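Local coordinates for protein phosphoethanolamine N-methyltransferase 1 (PDB 4KRG) that probably methylates phosphoethanolamine with S-adenosylmethionine as methyl donor, a step in phosphocholine biosynthesis of this parasitic nematode, at residues A[120-131]-A[149-160]. Numbering follows the deposited sequence.
With SAH (S-adenosyl-L-homocysteine), chain D; OPE (phosphoric acid mono-(2-amino-ethyl) ester), chain C.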
loop_
_atom_site.group_PDB
_atom_site.type_symbol
_atom_site.label_atom_id
_atom_site.label_comp_id
_atom_site.label_asym_id
_atom_site.label_seq_id
_atom_site.Cartn_x
_atom_site.Cartn_y
_atom_site.Cartn_z
ATOM N N LYS A 120 -0.215 -11.383 -23.731
ATOM C CA LYS A 120 -0.716 -10.072 -24.127
ATOM C C LYS A 120 -2.179 -10.154 -24.524
ATOM O O LYS A 120 -2.563 -9.685 -25.584
ATOM C CB LYS A 120 0.126 -9.509 -25.275
ATOM C CG LYS A 120 1.624 -9.453 -24.965
ATOM C CD LYS A 120 2.443 -9.330 -26.242
ATOM C CE LYS A 120 3.687 -10.216 -26.217
ATOM N NZ LYS A 120 4.402 -10.223 -27.531
ATOM N N SER A 121 -2.987 -10.764 -23.665
ATOM C CA SER A 121 -4.386 -10.992 -23.979
ATOM C C SER A 121 -5.338 -10.127 -23.161
ATOM O O SER A 121 -6.517 -10.046 -23.481
ATOM C CB SER A 121 -4.735 -12.463 -23.796
ATOM O OG SER A 121 -4.442 -12.885 -22.485
ATOM N N VAL A 122 -4.841 -9.502 -22.097
ATOM C CA VAL A 122 -5.669 -8.582 -21.304
ATOM C C VAL A 122 -4.958 -7.267 -21.002
ATOM O O VAL A 122 -3.740 -7.155 -21.145
ATOM C CB VAL A 122 -6.167 -9.203 -19.967
ATOM C CG1 VAL A 122 -7.107 -10.367 -20.221
ATOM C CG2 VAL A 122 -5.000 -9.636 -19.103
ATOM N N ASP A 123 -5.737 -6.276 -20.588
ATOM C CA ASP A 123 -5.206 -4.972 -20.229
ATOM C C ASP A 123 -5.214 -4.769 -18.727
ATOM O O ASP A 123 -4.408 -4.013 -18.194
ATOM C CB ASP A 123 -6.029 -3.870 -20.889
ATOM C CG ASP A 123 -5.977 -3.941 -22.394
ATOM O OD1 ASP A 123 -4.882 -3.722 -22.945
ATOM O OD2 ASP A 123 -7.016 -4.230 -23.028
ATOM N N LEU A 124 -6.142 -5.436 -18.054
ATOM C CA LEU A 124 -6.234 -5.372 -16.599
ATOM C C LEU A 124 -6.428 -6.765 -16.020
ATOM O O LEU A 124 -7.318 -7.498 -16.442
ATOM C CB LEU A 124 -7.398 -4.477 -16.168
ATOM C CG LEU A 124 -7.698 -4.400 -14.661
ATOM C CD1 LEU A 124 -6.553 -3.753 -13.903
ATOM C CD2 LEU A 124 -8.992 -3.644 -14.402
ATOM N N VAL A 125 -5.575 -7.133 -15.073
ATOM C CA VAL A 125 -5.800 -8.317 -14.263
ATOM C C VAL A 125 -6.327 -7.811 -12.930
ATOM O O VAL A 125 -5.612 -7.141 -12.186
ATOM C CB VAL A 125 -4.499 -9.140 -14.073
ATOM C CG1 VAL A 125 -4.693 -10.252 -13.038
ATOM C CG2 VAL A 125 -4.055 -9.738 -15.397
ATOM N N PHE A 126 -7.592 -8.093 -12.646
ATOM C CA PHE A 126 -8.215 -7.576 -11.443
ATOM C C PHE A 126 -8.416 -8.671 -10.418
ATOM O O PHE A 126 -9.020 -9.706 -10.708
ATOM C CB PHE A 126 -9.567 -6.938 -11.753
ATOM C CG PHE A 126 -10.261 -6.391 -10.537
ATOM C CD1 PHE A 126 -10.011 -5.094 -10.104
ATOM C CD2 PHE A 126 -11.149 -7.176 -9.811
ATOM C CE1 PHE A 126 -10.642 -4.587 -8.976
ATOM C CE2 PHE A 126 -11.780 -6.672 -8.676
ATOM C CZ PHE A 126 -11.522 -5.382 -8.262
ATOM N N THR A 127 -7.919 -8.440 -9.211
ATOM C CA THR A 127 -8.194 -9.332 -8.103
ATOM C C THR A 127 -8.505 -8.507 -6.862
ATOM O O THR A 127 -8.149 -7.333 -6.773
ATOM C CB THR A 127 -7.011 -10.268 -7.805
ATOM O OG1 THR A 127 -5.906 -9.494 -7.329
ATOM C CG2 THR A 127 -6.599 -11.056 -9.046
ATOM N N ASN A 128 -9.173 -9.136 -5.908
ATOM C CA ASN A 128 -9.504 -8.505 -4.638
ATOM C C ASN A 128 -9.707 -9.627 -3.627
ATOM O O ASN A 128 -10.666 -10.390 -3.745
ATOM C CB ASN A 128 -10.765 -7.633 -4.782
ATOM C CG ASN A 128 -11.087 -6.843 -3.517
ATOM O OD1 ASN A 128 -10.536 -5.765 -3.282
ATOM N ND2 ASN A 128 -11.985 -7.376 -2.700
ATOM N N TRP A 129 -8.784 -9.738 -2.668
ATOM C CA TRP A 129 -8.738 -10.855 -1.710
ATOM C C TRP A 129 -8.444 -12.225 -2.360
ATOM O O TRP A 129 -9.299 -13.108 -2.344
ATOM C CB TRP A 129 -10.048 -10.971 -0.916
ATOM C CG TRP A 129 -10.317 -9.918 0.119
ATOM C CD1 TRP A 129 -9.430 -9.378 1.013
ATOM C CD2 TRP A 129 -11.577 -9.300 0.374
ATOM N NE1 TRP A 129 -10.072 -8.457 1.816
ATOM C CE2 TRP A 129 -11.390 -8.387 1.443
ATOM C CE3 TRP A 129 -12.852 -9.420 -0.188
ATOM C CZ2 TRP A 129 -12.429 -7.612 1.949
ATOM C CZ3 TRP A 129 -13.879 -8.650 0.313
ATOM C CH2 TRP A 129 -13.663 -7.756 1.374
ATOM N N LEU A 130 -7.244 -12.416 -2.903
ATOM C CA LEU A 130 -6.925 -13.687 -3.561
ATOM C C LEU A 130 -5.565 -14.290 -3.192
ATOM O O LEU A 130 -5.475 -15.488 -2.921
ATOM C CB LEU A 130 -7.049 -13.569 -5.082
ATOM C CG LEU A 130 -6.813 -14.874 -5.852
ATOM C CD1 LEU A 130 -7.867 -15.920 -5.495
ATOM C CD2 LEU A 130 -6.783 -14.627 -7.354
HETATM N N MSE A 131 -4.516 -13.471 -3.183
HETATM C CA MSE A 131 -3.172 -13.964 -2.862
HETATM C C MSE A 131 -3.113 -14.635 -1.488
HETATM O O MSE A 131 -2.359 -15.582 -1.279
HETATM C CB MSE A 131 -2.134 -12.836 -2.917
HETATM C CG MSE A 131 -2.008 -12.102 -4.245
HETATM SE SE MSE A 131 -1.584 -13.281 -5.748
HETATM C CE MSE A 131 -3.426 -13.603 -6.352
ATOM N N TRP A 149 0.277 -12.568 -19.409
ATOM C CA TRP A 149 -1.024 -12.259 -19.999
ATOM C C TRP A 149 -1.224 -10.786 -20.299
ATOM O O TRP A 149 -1.980 -10.426 -21.194
ATOM C CB TRP A 149 -2.126 -12.692 -19.047
ATOM C CG TRP A 149 -2.083 -14.137 -18.707
ATOM C CD1 TRP A 149 -1.525 -15.140 -19.444
ATOM C CD2 TRP A 149 -2.628 -14.747 -17.535
ATOM N NE1 TRP A 149 -1.693 -16.346 -18.800
ATOM C CE2 TRP A 149 -2.364 -16.131 -17.625
ATOM C CE3 TRP A 149 -3.311 -14.262 -16.417
ATOM C CZ2 TRP A 149 -2.764 -17.031 -16.639
ATOM C CZ3 TRP A 149 -3.708 -15.155 -15.440
ATOM C CH2 TRP A 149 -3.431 -16.524 -15.558
ATOM N N LEU A 150 -0.565 -9.930 -19.530
ATOM C CA LEU A 150 -0.746 -8.494 -19.681
ATOM C C LEU A 150 -0.078 -7.954 -20.943
ATOM O O LEU A 150 1.025 -8.371 -21.306
ATOM C CB LEU A 150 -0.208 -7.757 -18.454
ATOM C CG LEU A 150 -1.155 -7.678 -17.259
ATOM C CD1 LEU A 150 -0.431 -7.104 -16.051
ATOM C CD2 LEU A 150 -2.342 -6.810 -17.617
ATOM N N ARG A 151 -0.757 -7.031 -21.617
ATOM C CA ARG A 151 -0.121 -6.230 -22.657
ATOM C C ARG A 151 0.798 -5.189 -22.012
ATOM O O ARG A 151 0.635 -4.864 -20.839
ATOM C CB ARG A 151 -1.180 -5.551 -23.527
ATOM C CG ARG A 151 -1.782 -6.474 -24.559
ATOM C CD ARG A 151 -2.988 -5.871 -25.252
ATOM N NE ARG A 151 -3.860 -6.942 -25.714
ATOM C CZ ARG A 151 -5.078 -7.177 -25.240
ATOM N NH1 ARG A 151 -5.592 -6.390 -24.315
ATOM N NH2 ARG A 151 -5.788 -8.190 -25.709
ATOM N N ALA A 152 1.774 -4.685 -22.765
ATOM C CA ALA A 152 2.617 -3.593 -22.284
ATOM C C ALA A 152 1.712 -2.420 -21.906
ATOM O O ALA A 152 0.678 -2.226 -22.541
ATOM C CB ALA A 152 3.591 -3.176 -23.351
ATOM N N ASP A 153 2.105 -1.657 -20.882
ATOM C CA ASP A 153 1.276 -0.607 -20.260
ATOM C C ASP A 153 0.106 -1.150 -19.430
ATOM O O ASP A 153 -0.592 -0.385 -18.770
ATOM C CB ASP A 153 0.746 0.418 -21.278
ATOM C CG ASP A 153 1.844 1.070 -22.082
ATOM O OD1 ASP A 153 3.002 1.063 -21.622
ATOM O OD2 ASP A 153 1.540 1.591 -23.178
ATOM N N GLY A 154 -0.106 -2.462 -19.469
ATOM C CA GLY A 154 -1.199 -3.082 -18.742
ATOM C C GLY A 154 -1.051 -2.965 -17.236
ATOM O O GLY A 154 0.032 -2.701 -16.731
ATOM N N TYR A 155 -2.143 -3.183 -16.517
ATOM C CA TYR A 155 -2.152 -3.049 -15.065
ATOM C C TYR A 155 -2.660 -4.305 -14.376
ATOM O O TYR A 155 -3.398 -5.099 -14.963
ATOM C CB TYR A 155 -3.072 -1.912 -14.657
ATOM C CG TYR A 155 -2.574 -0.522 -14.963
ATOM C CD1 TYR A 155 -1.874 0.205 -14.013
ATOM C CD2 TYR A 155 -2.848 0.082 -16.183
ATOM C CE1 TYR A 155 -1.445 1.486 -14.278
ATOM C CE2 TYR A 155 -2.424 1.363 -16.454
ATOM C CZ TYR A 155 -1.727 2.060 -15.499
ATOM O OH TYR A 155 -1.307 3.334 -15.770
ATOM N N ILE A 156 -2.261 -4.474 -13.118
ATOM C CA ILE A 156 -2.852 -5.479 -12.247
ATOM C C ILE A 156 -3.250 -4.805 -10.940
ATOM O O ILE A 156 -2.500 -3.993 -10.394
ATOM C CB ILE A 156 -1.912 -6.703 -12.014
ATOM C CG1 ILE A 156 -2.493 -7.647 -10.962
ATOM C CG2 ILE A 156 -0.501 -6.269 -11.636
ATOM C CD1 ILE A 156 -1.717 -8.943 -10.828
ATOM N N HIS A 157 -4.454 -5.105 -10.473
ATOM C CA HIS A 157 -4.892 -4.630 -9.174
ATOM C C HIS A 157 -4.910 -5.804 -8.207
ATOM O O HIS A 157 -5.451 -6.865 -8.521
ATOM C CB HIS A 157 -6.291 -4.020 -9.247
ATOM C CG HIS A 157 -6.843 -3.636 -7.907
ATOM N ND1 HIS A 157 -7.493 -4.532 -7.088
ATOM C CD2 HIS A 157 -6.829 -2.455 -7.246
ATOM C CE1 HIS A 157 -7.859 -3.918 -5.973
ATOM N NE2 HIS A 157 -7.464 -2.662 -6.044
ATOM N N LEU A 158 -4.328 -5.603 -7.028
ATOM C CA LEU A 158 -4.408 -6.595 -5.966
ATOM C C LEU A 158 -4.830 -5.908 -4.678
ATOM O O LEU A 158 -4.530 -4.746 -4.469
ATOM C CB LEU A 158 -3.062 -7.279 -5.780
ATOM C CG LEU A 158 -2.527 -7.945 -7.050
ATOM C CD1 LEU A 158 -1.065 -7.589 -7.251
ATOM C CD2 LEU A 158 -2.697 -9.445 -6.973
ATOM N N ARG A 159 -5.546 -6.632 -3.832
ATOM C CA ARG A 159 -5.944 -6.137 -2.523
ATOM C C ARG A 159 -5.927 -7.322 -1.580
ATOM O O ARG A 159 -6.547 -8.348 -1.861
ATOM C CB ARG A 159 -7.351 -5.550 -2.572
ATOM C CG ARG A 159 -7.852 -5.073 -1.212
ATOM C CD ARG A 159 -8.703 -6.109 -0.488
ATOM N NE ARG A 159 -9.372 -5.510 0.663
ATOM C CZ ARG A 159 -10.519 -4.840 0.595
ATOM N NH1 ARG A 159 -11.141 -4.687 -0.570
ATOM N NH2 ARG A 159 -11.046 -4.323 1.694
ATOM N N GLU A 160 -5.218 -7.201 -0.465
ATOM C CA GLU A 160 -5.104 -8.336 0.436
ATOM C C GLU A 160 -5.296 -7.941 1.893
ATOM O O GLU A 160 -4.999 -6.812 2.284
ATOM C CB GLU A 160 -3.745 -9.024 0.263
ATOM C CG GLU A 160 -3.423 -9.457 -1.155
ATOM C CD GLU A 160 -4.340 -10.564 -1.664
ATOM O OE1 GLU A 160 -4.897 -11.314 -0.830
ATOM O OE2 GLU A 160 -4.501 -10.691 -2.900
HETATM N N SAH D . -13.072 -11.040 -5.004
HETATM C CA SAH D . -14.478 -11.135 -4.578
HETATM C CB SAH D . -14.618 -12.350 -3.599
HETATM C CG SAH D . -13.670 -12.294 -2.403
HETATM S SD SAH D . -13.632 -13.789 -1.371
HETATM C C SAH D . -14.929 -9.879 -3.949
HETATM O O SAH D . -14.145 -9.210 -3.294
HETATM O OXT SAH D . -16.120 -9.687 -3.828
HETATM C "C5'" SAH D . -12.594 -14.967 -2.275
HETATM C "C4'" SAH D . -13.026 -15.448 -3.550
HETATM O "O4'" SAH D . -11.887 -15.983 -4.276
HETATM C "C3'" SAH D . -13.992 -16.555 -3.412
HETATM O "O3'" SAH D . -14.972 -16.446 -4.419
HETATM C "C2'" SAH D . -13.197 -17.755 -3.635
HETATM O "O2'" SAH D . -13.989 -18.797 -4.133
HETATM C "C1'" SAH D . -12.196 -17.297 -4.627
HETATM N N9 SAH D . -10.948 -18.137 -4.664
HETATM C C8 SAH D . -10.083 -18.359 -3.667
HETATM N N7 SAH D . -9.052 -19.035 -4.178
HETATM C C5 SAH D . -9.250 -19.239 -5.482
HETATM C C6 SAH D . -8.512 -19.880 -6.491
HETATM N N6 SAH D . -7.302 -20.477 -6.227
HETATM N N1 SAH D . -9.022 -19.892 -7.736
HETATM C C2 SAH D . -10.187 -19.323 -8.024
HETATM N N3 SAH D . -10.915 -18.704 -7.078
HETATM C C4 SAH D . -10.471 -18.646 -5.809
HETATM C CA OPE C . -12.056 -11.287 3.969
HETATM C CB OPE C . -12.932 -11.752 2.853
HETATM O O1 OPE C . -11.601 -11.491 6.800
HETATM O O2 OPE C . -9.434 -11.021 5.757
HETATM O O3 OPE C . -9.999 -13.370 6.367
HETATM O O4 OPE C . -11.185 -12.231 4.474
HETATM N N OPE C . -12.291 -12.406 1.742
HETATM P P OPE C . -10.535 -12.041 5.882
HETATM O O HOH W 1 -6.241 -9.281 -4.569
#
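Arg159 lies alongside Trp129 at the ligand end of this contact, its CD over one face of the indole, 3.8 Å from the centroid of the five-membered ring. The opposite face carries phosphoethanolamine, with its N 3.5 Å from Trp129 CD2. A sharp bend at chi2 (-96°) folds the arginine over the ring and lets NH1 reach a lone pair of Asn128 OD1 at 3.0 Å, while NH2 makes a salt bridge with Asp45. With its OD1 so engaged, Asn128 turns ND2 to the carboxylate of S-adenosylhomocysteine, whose amino group donates to Asn128 O. Next along the strand, Glu160 OE2 takes Leu130 N and Met131 N from opposite faces of its carboxylate plane, the latter at 2.8 Å, gripping the chain at Leu130-Met131; a water joins OE2 to Thr127 OG1 and Arg159 N.

Further back, the backbones of 124-126 and 154-160 run parallel, 8° apart, as neighbouring strands of the Rossmann-like methyltransferase sheet, connected right-handedly through helix 136-149. Val125 and Ile156 pack side by side on one face, CG1 to CD1 at 3.9 Å, and the valine's other branch leans on Leu150. On the other face the Phe126 and His157 rings are nearly parallel but slid apart, barely overlapping; the histidine is held by ND1 donating to Thr127 O (2.9 Å) in the plane of its ring.

The far end is looser and partly exposed. Arg151, extended from CG to NE, lays one face of its guanidinium against the Ser121-Val122 backbone; NH1 meets both Asp123 oxygens in a salt bridge, OD2 at 2.9 Å and OD1 hydrogen-bonded from above the carboxylate, the planes 45° apart. Lys120 NZ forms a salt bridge with Asp205, and the type II turn from Arg151 to Gly154 carries Ala152 and Asp153 into solvent.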